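Local coordinates for restriction endonuclease S subunits (Thermoanaerobacter tengcongensis, PDB 3OKG), which probably serves as the DNA-recognition subunit of a type I methyltransferase assembled from M and S polypeptides, at residues M241-P246 / P280-R285; G256-Q261 / P271-W276; D288-V293 / L313-P318. All coordinates share one frame; numbering follows the deposited sequence.

Contact 1: residues M241-P246 / P280-R285; sequences MGQSPP and PQKVAR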
loop_
_atom_site.group_PDB
_atom_site.type_symbol
_atom_site.label_atom_id
_atom_site.label_comp_id
_atom_site.label_asym_id
_atom_site.label_seq_id
_atom_site.Cartn_x
_atom_site.Cartn_y
_atom_site.Cartn_z
ATOM N N MET A 241 36.665 -16.137 2.929
ATOM C CA MET A 241 35.601 -17.047 2.496
ATOM C C MET A 241 35.086 -17.821 3.716
ATOM O O MET A 241 35.872 -18.398 4.457
ATOM C CB MET A 241 36.097 -18.042 1.448
ATOM C CG MET A 241 36.658 -17.449 0.165
ATOM S SD MET A 241 35.463 -16.478 -0.765
ATOM C CE MET A 241 35.738 -14.897 -0.003
ATOM N N GLY A 242 33.776 -17.839 3.929
ATOM C CA GLY A 242 33.239 -18.506 5.107
ATOM C C GLY A 242 33.392 -20.022 5.043
ATOM O O GLY A 242 33.529 -20.601 3.955
ATOM N N GLN A 243 33.366 -20.667 6.208
ATOM C CA GLN A 243 33.460 -22.126 6.279
ATOM C C GLN A 243 32.450 -22.687 7.265
ATOM O O GLN A 243 32.179 -22.067 8.287
ATOM C CB GLN A 243 34.829 -22.561 6.787
ATOM C CG GLN A 243 36.025 -22.254 5.911
ATOM C CD GLN A 243 37.280 -22.831 6.527
ATOM O OE1 GLN A 243 38.154 -22.103 6.998
ATOM N NE2 GLN A 243 37.351 -24.158 6.574
ATOM N N SER A 244 31.941 -23.877 6.969
ATOM C CA SER A 244 31.087 -24.604 7.906
ATOM C C SER A 244 31.924 -25.213 9.025
ATOM O O SER A 244 32.788 -26.055 8.771
ATOM C CB SER A 244 30.304 -25.703 7.181
ATOM O OG SER A 244 31.174 -26.571 6.477
ATOM N N PRO A 245 31.680 -24.776 10.268
ATOM C CA PRO A 245 32.369 -25.335 11.435
ATOM C C PRO A 245 31.887 -26.768 11.636
ATOM O O PRO A 245 30.931 -27.185 10.971
ATOM C CB PRO A 245 31.864 -24.469 12.601
ATOM C CG PRO A 245 31.031 -23.370 11.983
ATOM C CD PRO A 245 30.592 -23.861 10.650
ATOM N N PRO A 246 32.531 -27.520 12.539
ATOM C CA PRO A 246 31.994 -28.851 12.829
ATOM C C PRO A 246 30.581 -28.709 13.379
ATOM O O PRO A 246 30.363 -27.941 14.324
ATOM C CB PRO A 246 32.930 -29.383 13.918
ATOM C CG PRO A 246 34.175 -28.557 13.809
ATOM C CD PRO A 246 33.727 -27.208 13.342
ATOM N N PRO A 280 34.341 -20.384 16.438
ATOM C CA PRO A 280 34.383 -19.386 15.359
ATOM C C PRO A 280 35.578 -19.570 14.428
ATOM O O PRO A 280 36.711 -19.342 14.843
ATOM C CB PRO A 280 34.544 -18.063 16.114
ATOM C CG PRO A 280 34.076 -18.332 17.491
ATOM C CD PRO A 280 34.372 -19.762 17.772
ATOM N N GLN A 281 35.317 -19.946 13.184
ATOM C CA GLN A 281 36.370 -20.226 12.216
ATOM C C GLN A 281 36.748 -19.024 11.337
ATOM O O GLN A 281 37.908 -18.618 11.273
ATOM C CB GLN A 281 35.885 -21.329 11.272
ATOM C CG GLN A 281 36.932 -22.314 10.800
ATOM C CD GLN A 281 36.311 -23.642 10.390
ATOM O OE1 GLN A 281 36.249 -23.976 9.206
ATOM N NE2 GLN A 281 35.828 -24.397 11.373
ATOM N N LYS A 282 35.754 -18.467 10.660
ATOM C CA LYS A 282 35.961 -17.324 9.776
ATOM C C LYS A 282 35.169 -16.170 10.393
ATOM O O LYS A 282 33.948 -16.237 10.487
ATOM C CB LYS A 282 35.482 -17.613 8.355
ATOM C CG LYS A 282 36.284 -18.687 7.623
ATOM C CD LYS A 282 37.756 -18.297 7.490
ATOM C CE LYS A 282 38.440 -19.072 6.363
ATOM N NZ LYS A 282 39.920 -18.877 6.363
ATOM N N VAL A 283 35.855 -15.118 10.823
ATOM C CA VAL A 283 35.186 -14.065 11.596
ATOM C C VAL A 283 35.025 -12.763 10.823
ATOM O O VAL A 283 35.965 -12.286 10.188
ATOM C CB VAL A 283 35.930 -13.787 12.917
ATOM C CG1 VAL A 283 35.278 -12.648 13.676
ATOM C CG2 VAL A 283 35.972 -15.063 13.770
ATOM N N ALA A 284 33.820 -12.207 10.877
ATOM C CA ALA A 284 33.548 -10.874 10.356
ATOM C C ALA A 284 33.308 -9.920 11.533
ATOM O O ALA A 284 32.759 -10.318 12.564
ATOM C CB ALA A 284 32.344 -10.916 9.441
ATOM N N ARG A 285 33.729 -8.667 11.390
ATOM C CA ARG A 285 33.563 -7.672 12.453
ATOM C C ARG A 285 32.625 -6.536 12.042
ATOM O O ARG A 285 32.278 -6.397 10.859
ATOM C CB ARG A 285 34.923 -7.088 12.850
ATOM C CG ARG A 285 36.038 -8.112 12.939
ATOM C CD ARG A 285 37.275 -7.543 13.610
ATOM N NE ARG A 285 37.818 -6.387 12.903
ATOM C CZ ARG A 285 39.102 -6.043 12.925
ATOM N NH1 ARG A 285 39.967 -6.768 13.610
ATOM N NH2 ARG A 285 39.527 -4.979 12.254
HETATM O O HOH W 1 33.365 -19.664 10.463
HETATM O O HOH W 2 35.264 -25.731 7.514
#
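Gln243 and Gln281 meet through their side chains, which cross at about a right angle with their amide planes 71° apart. Gln243 NE2 comes within 2.9 Å of Gln281 OE1, but the angle is too poor for a hydrogen bond, so the two amides touch without pairing. What ties Gln281 to the loop is water 2: it donates to Gln281 OE1 at 2.6 Å and to the carbonyl Ser244 O at 2.8 Å. The other end of the same amide, Gln281 NE2, rests against Pro245 CA at 3.6 Å.

Lys282 passes alongside the start of the loop with its methylenes. Its CG lies 3.2 Å from Met241 O, a carbonyl buried here with no polar partner in the model, and its CE reaches Gln243 OE1 at 3.1 Å. With CG anti to the carbonyl carbon and the chain bent at chi2 (-60°), the aliphatic part of Lys282 folds along the loop backbone. Water 1 adds a second bridge, accepting from Lys282 N at 2.7 Å and donating only weakly to Gln243 O.

Behind this first shell, the backbones of Gln243 and Lys282 both hydrogen-bond to Ile309, so the shared strand 307-309 probably helps keep the two segments side by side, since no direct hydrogen bond joins them. Pro246 O takes a bond from Thr249 OG1 within the same loop, Pro245 packs on Phe259, and Met241 touches Ala314 and helix 352-357. The geometry is that of a surface loop, following strand 237-241, bridged by water to Gln281 and Lys282, the residues that lead into strand 283-284, an edge strand of a mixed sheet in the second DNA-specificity domain of the S-subunit family.

Contact 2: residues G256-Q261 / P271-W276; sequences GLPFFQ and PTPRIW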
loop_
_atom_site.group_PDB
_atom_site.type_symbol
_atom_site.label_atom_id
_atom_site.label_comp_id
_atom_site.label_asym_id
_atom_site.label_seq_id
_atom_site.Cartn_x
_atom_site.Cartn_y
_atom_site.Cartn_z
ATOM N N GLY A 256 30.419 -18.427 22.107
ATOM C CA GLY A 256 31.191 -18.073 20.927
ATOM C C GLY A 256 30.652 -16.824 20.250
ATOM O O GLY A 256 30.647 -15.742 20.844
ATOM N N LEU A 257 30.188 -16.976 19.011
ATOM C CA LEU A 257 29.733 -15.841 18.209
ATOM C C LEU A 257 28.539 -16.237 17.362
ATOM O O LEU A 257 28.420 -17.402 16.967
ATOM C CB LEU A 257 30.861 -15.357 17.279
ATOM C CG LEU A 257 32.069 -14.664 17.902
ATOM C CD1 LEU A 257 33.093 -14.346 16.826
ATOM C CD2 LEU A 257 31.646 -13.401 18.649
ATOM N N PRO A 258 27.657 -15.266 17.055
ATOM C CA PRO A 258 26.539 -15.596 16.160
ATOM C C PRO A 258 27.080 -16.174 14.869
ATOM O O PRO A 258 28.171 -15.795 14.435
ATOM C CB PRO A 258 25.860 -14.241 15.919
ATOM C CG PRO A 258 26.244 -13.413 17.121
ATOM C CD PRO A 258 27.625 -13.866 17.511
ATOM N N PHE A 259 26.334 -17.084 14.257
ATOM C CA PHE A 259 26.817 -17.753 13.060
ATOM C C PHE A 259 25.815 -17.567 11.945
ATOM O O PHE A 259 24.614 -17.798 12.129
ATOM C CB PHE A 259 27.058 -19.251 13.314
ATOM C CG PHE A 259 27.315 -20.048 12.057
ATOM C CD1 PHE A 259 28.589 -20.134 11.523
ATOM C CD2 PHE A 259 26.280 -20.713 11.418
ATOM C CE1 PHE A 259 28.822 -20.871 10.364
ATOM C CE2 PHE A 259 26.496 -21.445 10.264
ATOM C CZ PHE A 259 27.777 -21.527 9.733
ATOM N N PHE A 260 26.310 -17.142 10.787
ATOM C CA PHE A 260 25.440 -16.957 9.637
ATOM C C PHE A 260 25.903 -17.822 8.474
ATOM O O PHE A 260 27.006 -17.645 7.934
ATOM C CB PHE A 260 25.368 -15.470 9.244
ATOM C CG PHE A 260 25.079 -14.551 10.402
ATOM C CD1 PHE A 260 23.846 -14.584 11.041
ATOM C CD2 PHE A 260 26.036 -13.653 10.853
ATOM C CE1 PHE A 260 23.581 -13.744 12.103
ATOM C CE2 PHE A 260 25.778 -12.798 11.923
ATOM C CZ PHE A 260 24.545 -12.846 12.549
ATOM N N GLN A 261 25.047 -18.764 8.105
ATOM C CA GLN A 261 25.382 -19.769 7.116
ATOM C C GLN A 261 25.450 -19.163 5.733
ATOM O O GLN A 261 26.371 -19.448 4.965
ATOM C CB GLN A 261 24.341 -20.895 7.123
ATOM C CG GLN A 261 24.348 -21.744 5.867
ATOM C CD GLN A 261 25.614 -22.563 5.743
ATOM O OE1 GLN A 261 26.286 -22.837 6.738
ATOM N NE2 GLN A 261 25.954 -22.953 4.517
ATOM N N PRO A 271 22.468 -8.806 9.607
ATOM C CA PRO A 271 21.833 -10.078 9.952
ATOM C C PRO A 271 21.531 -10.042 11.428
ATOM O O PRO A 271 22.294 -9.471 12.214
ATOM C CB PRO A 271 22.941 -11.112 9.686
ATOM C CG PRO A 271 24.112 -10.327 9.140
ATOM C CD PRO A 271 23.930 -8.924 9.606
ATOM N N THR A 272 20.416 -10.639 11.816
ATOM C CA THR A 272 20.131 -10.748 13.227
ATOM C C THR A 272 20.478 -12.152 13.716
ATOM O O THR A 272 20.146 -13.166 13.074
ATOM C CB THR A 272 18.699 -10.344 13.563
ATOM O OG1 THR A 272 18.442 -10.635 14.942
ATOM C CG2 THR A 272 17.721 -11.080 12.663
ATOM N N PRO A 273 21.203 -12.197 14.832
ATOM C CA PRO A 273 21.730 -13.405 15.474
ATOM C C PRO A 273 20.602 -14.363 15.856
ATOM O O PRO A 273 19.636 -13.953 16.497
ATOM C CB PRO A 273 22.417 -12.864 16.734
ATOM C CG PRO A 273 22.673 -11.431 16.456
ATOM C CD PRO A 273 21.559 -10.973 15.567
ATOM N N ARG A 274 20.729 -15.618 15.445
ATOM C CA ARG A 274 19.726 -16.636 15.726
ATOM C C ARG A 274 20.379 -17.819 16.416
ATOM O O ARG A 274 19.826 -18.387 17.356
ATOM C CB ARG A 274 19.087 -17.110 14.424
ATOM C CG ARG A 274 18.376 -16.019 13.643
ATOM C CD ARG A 274 16.894 -16.278 13.595
ATOM N NE ARG A 274 16.228 -15.485 12.566
ATOM C CZ ARG A 274 15.887 -14.209 12.717
ATOM N NH1 ARG A 274 16.159 -13.587 13.855
ATOM N NH2 ARG A 274 15.278 -13.554 11.734
ATOM N N ILE A 275 21.562 -18.188 15.936
ATOM C CA ILE A 275 22.291 -19.343 16.454
ATOM C C ILE A 275 23.781 -19.007 16.564
ATOM O O ILE A 275 24.322 -18.251 15.748
ATOM C CB ILE A 275 22.070 -20.579 15.549
ATOM C CG1 ILE A 275 22.546 -21.869 16.219
ATOM C CG2 ILE A 275 22.750 -20.407 14.209
ATOM C CD1 ILE A 275 22.327 -23.084 15.337
ATOM N N TRP A 276 24.431 -19.549 17.589
ATOM C CA TRP A 276 25.843 -19.285 17.843
ATOM C C TRP A 276 26.732 -20.451 17.418
ATOM O O TRP A 276 26.248 -21.563 17.194
ATOM C CB TRP A 276 26.073 -19.028 19.323
ATOM C CG TRP A 276 25.959 -17.621 19.744
ATOM C CD1 TRP A 276 26.923 -16.873 20.361
ATOM C CD2 TRP A 276 24.810 -16.774 19.614
ATOM N NE1 TRP A 276 26.447 -15.606 20.617
ATOM C CE2 TRP A 276 25.152 -15.522 20.170
ATOM C CE3 TRP A 276 23.531 -16.950 19.078
ATOM C CZ2 TRP A 276 24.261 -14.454 20.204
ATOM C CZ3 TRP A 276 22.647 -15.890 19.115
ATOM C CH2 TRP A 276 23.015 -14.657 19.675
HETATM O O HOH W 3 22.186 -16.920 13.190
#
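Trp276 lies beside Leu257 and Pro258, and its side chain can be traced outward atom by atom. Trp276 CB starts 3.7 Å from Leu257 O, which CG also approaches. CD1 meets the Leu257 backbone, with Leu257 C at 3.5 Å, while Gly256 C borders the ring edge; CD2 lies by Pro258 CA. NE1 and CE2 lie by the Pro258 ring, whose CD makes a CH-pi contact 4.1 Å from the centroid of the five-membered ring, 25° off its normal. At CZ2 the partner is Pro258 CG, 3.8 Å away and over one ring face, offset toward the rim. Were Trp276 replaced by an alanine, the Pro258 ring would probably lose its aromatic partner and a gap would be likely to open over the Leu257 backbone.

A second CH-pi contact lies farther along: with CG anti to its carbonyl carbon (chi1 -49°), Phe260 brings its ring to Pro271 CB, 3.7 Å from the ring centroid and over its centre. Phe259 N donates to Ile275 O at 2.8 Å, and water 3 links Phe259 O to Ile275 N. With the non-hydrogen-bonded pair Pro258-Trp276, this is an antiparallel pairing of strands 257-260 and 276-277, neighbours in a mixed sheet of the DNA-specificity domain.

Contact 3: residues D288-V293 / L313-P318; sequences DVLISV and LAALRP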
loop_
_atom_site.group_PDB
_atom_site.type_symbol
_atom_site.label_atom_id
_atom_site.label_comp_id
_atom_site.label_asym_id
_atom_site.label_seq_id
_atom_site.Cartn_x
_atom_site.Cartn_y
_atom_site.Cartn_z
ATOM N N ASP A 288 32.533 -4.771 8.275
ATOM C CA ASP A 288 32.691 -5.656 7.127
ATOM C C ASP A 288 31.409 -5.903 6.364
ATOM O O ASP A 288 30.327 -6.047 6.943
ATOM C CB ASP A 288 33.205 -7.037 7.532
ATOM C CG ASP A 288 34.441 -6.971 8.396
ATOM O OD1 ASP A 288 35.065 -5.895 8.472
ATOM O OD2 ASP A 288 34.779 -8.002 9.016
ATOM N N VAL A 289 31.549 -5.967 5.048
ATOM C CA VAL A 289 30.442 -6.241 4.164
ATOM C C VAL A 289 30.335 -7.736 4.002
ATOM O O VAL A 289 31.351 -8.419 3.863
ATOM C CB VAL A 289 30.688 -5.552 2.786
ATOM C CG1 VAL A 289 29.630 -5.971 1.770
ATOM C CG2 VAL A 289 30.699 -4.019 2.962
ATOM N N LEU A 290 29.115 -8.262 4.048
ATOM C CA LEU A 290 28.901 -9.691 3.853
ATOM C C LEU A 290 28.322 -9.876 2.470
ATOM O O LEU A 290 27.496 -9.078 2.027
ATOM C CB LEU A 290 27.936 -10.267 4.916
ATOM C CG LEU A 290 28.280 -10.014 6.388
ATOM C CD1 LEU A 290 27.134 -10.424 7.299
ATOM C CD2 LEU A 290 29.563 -10.739 6.797
ATOM N N ILE A 291 28.735 -10.925 1.780
ATOM C CA ILE A 291 28.231 -11.151 0.431
ATOM C C ILE A 291 27.939 -12.631 0.230
ATOM O O ILE A 291 28.659 -13.475 0.749
ATOM C CB ILE A 291 29.222 -10.634 -0.626
ATOM C CG1 ILE A 291 28.620 -10.719 -2.028
ATOM C CG2 ILE A 291 30.550 -11.381 -0.535
ATOM C CD1 ILE A 291 29.295 -9.797 -3.023
ATOM N N SER A 292 26.866 -12.938 -0.496
ATOM C CA SER A 292 26.470 -14.321 -0.718
ATOM C C SER A 292 27.312 -14.903 -1.831
ATOM O O SER A 292 27.401 -14.325 -2.900
ATOM C CB SER A 292 24.993 -14.409 -1.093
ATOM O OG SER A 292 24.652 -15.726 -1.491
ATOM N N VAL A 293 27.935 -16.048 -1.581
ATOM C CA VAL A 293 28.802 -16.654 -2.592
ATOM C C VAL A 293 28.226 -17.979 -3.080
ATOM O O VAL A 293 28.890 -18.722 -3.804
ATOM C CB VAL A 293 30.232 -16.866 -2.050
ATOM C CG1 VAL A 293 30.923 -15.525 -1.854
ATOM C CG2 VAL A 293 30.199 -17.649 -0.725
ATOM N N LEU A 313 28.712 -17.499 2.625
ATOM C CA LEU A 313 29.116 -16.099 2.712
ATOM C C LEU A 313 30.612 -15.889 2.490
ATOM O O LEU A 313 31.419 -16.787 2.732
ATOM C CB LEU A 313 28.767 -15.550 4.091
ATOM C CG LEU A 313 27.273 -15.524 4.427
ATOM C CD1 LEU A 313 27.056 -14.896 5.774
ATOM C CD2 LEU A 313 26.520 -14.763 3.339
ATOM N N ALA A 314 30.964 -14.697 2.015
ATOM C CA ALA A 314 32.308 -14.160 2.186
ATOM C C ALA A 314 32.160 -12.864 2.996
ATOM O O ALA A 314 31.117 -12.223 2.948
ATOM C CB ALA A 314 32.949 -13.885 0.826
ATOM N N ALA A 315 33.179 -12.498 3.766
ATOM C CA ALA A 315 33.212 -11.183 4.402
ATOM C C ALA A 315 34.322 -10.324 3.772
ATOM O O ALA A 315 35.428 -10.815 3.514
ATOM C CB ALA A 315 33.422 -11.312 5.886
ATOM N N LEU A 316 34.021 -9.056 3.516
ATOM C CA LEU A 316 34.969 -8.130 2.883
ATOM C C LEU A 316 35.284 -7.029 3.861
ATOM O O LEU A 316 34.383 -6.314 4.336
ATOM C CB LEU A 316 34.352 -7.521 1.623
ATOM C CG LEU A 316 33.643 -8.551 0.747
ATOM C CD1 LEU A 316 32.800 -7.848 -0.320
ATOM C CD2 LEU A 316 34.658 -9.472 0.114
ATOM N N ARG A 317 36.553 -6.900 4.209
ATOM C CA ARG A 317 36.921 -5.901 5.196
ATOM C C ARG A 317 37.784 -4.864 4.520
ATOM O O ARG A 317 38.935 -5.142 4.184
ATOM C CB ARG A 317 37.672 -6.509 6.369
ATOM C CG ARG A 317 37.920 -5.492 7.479
ATOM C CD ARG A 317 38.508 -6.135 8.720
ATOM N NE ARG A 317 37.579 -7.076 9.352
ATOM C CZ ARG A 317 37.888 -8.322 9.707
ATOM N NH1 ARG A 317 39.115 -8.795 9.512
ATOM N NH2 ARG A 317 36.974 -9.093 10.271
ATOM N N PRO A 318 37.216 -3.675 4.297
ATOM C CA PRO A 318 37.910 -2.605 3.576
ATOM C C PRO A 318 39.191 -2.202 4.298
ATOM O O PRO A 318 39.217 -2.109 5.520
ATOM C CB PRO A 318 36.924 -1.445 3.625
ATOM C CG PRO A 318 35.576 -2.086 3.808
ATOM C CD PRO A 318 35.826 -3.322 4.634
#
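Asp288 OD2 is gripped from several directions: Arg317 NH2 at 2.8 Å and Arg317 NE at 3.0 Å, both weak bonds by their angles, and the backbone N of Arg285. This salt bridge sits at one end of the antiparallel strand pair 289-292/313-318, the central two strands of a four-stranded sheet. Its straighter bond runs from Arg317 NE to Asp288 OD1 at 2.9 Å, meeting that oxygen on its syn side but tilted out of the carboxylate plane. Carboxylate and guanidinium planes stand 50° apart, so this is a skewed pairing rather than a flat bidentate one. Asp288 CG, anti to the carbonyl carbon (chi1 -51°), and the Arg317 chain, bent at chi3, bring the two groups together. Arg317 NH2 also makes a weak bond to Val283 O.

Along the ladder the strand directions differ by 152°. Val289 and Leu316 form one hydrogen-bonded pair, with Leu316 N donating to Val289 O at 2.8 Å. Ile291 and Ala314 form the next, Ile291 N reaching Ala314 O at 3.0 Å, and in each pair the reciprocal bond is also made.

Side chains alternate between two buried faces. Val289, Ile291, Ala314 and Leu316 share one; there Val289 and Leu316 touch helix 324-333, and Leu316 also meets strand 237-241. Leu290, Ser292, Leu313 and Ala315 occupy the other, where Leu290 CD2 lies 4.0 Å from Ala315 CB, both side chains touching Ala284. Ser292 OG bonds to Pro296 O, satisfying a buried hydroxyl. Ala314 CB touches two branched side chains: Ile291 CG2 at 3.7 Å on the same face and, just past the strand end, Val293 CG1 at 3.7 Å.

How the contacts relate
Contact 1 is a surface contact, contact 2 partly buried and contact 3 buried; the area the segments bury between them grows in the same order, 302, 427 and 595 Å². The chemistry follows: amides and waters, then proline-aromatic packing with one direct backbone bond, then a full strand ladder plus a salt bridge. Contacts 1 and 2 reach the same five-stranded sheet, contact 2 nested within the chain loop that contact 1 closes, and Pro280 CB lies 4.1 Å from Leu257 CD1. Contact 3 belongs to the four-stranded sheet. Contact 1 starts at the end of strand 237-241, beside strand 313-318, and so spans both sheets, with a probable Gly242 N to Leu313 O bond; Pro271 of contact 2 packs against Leu290.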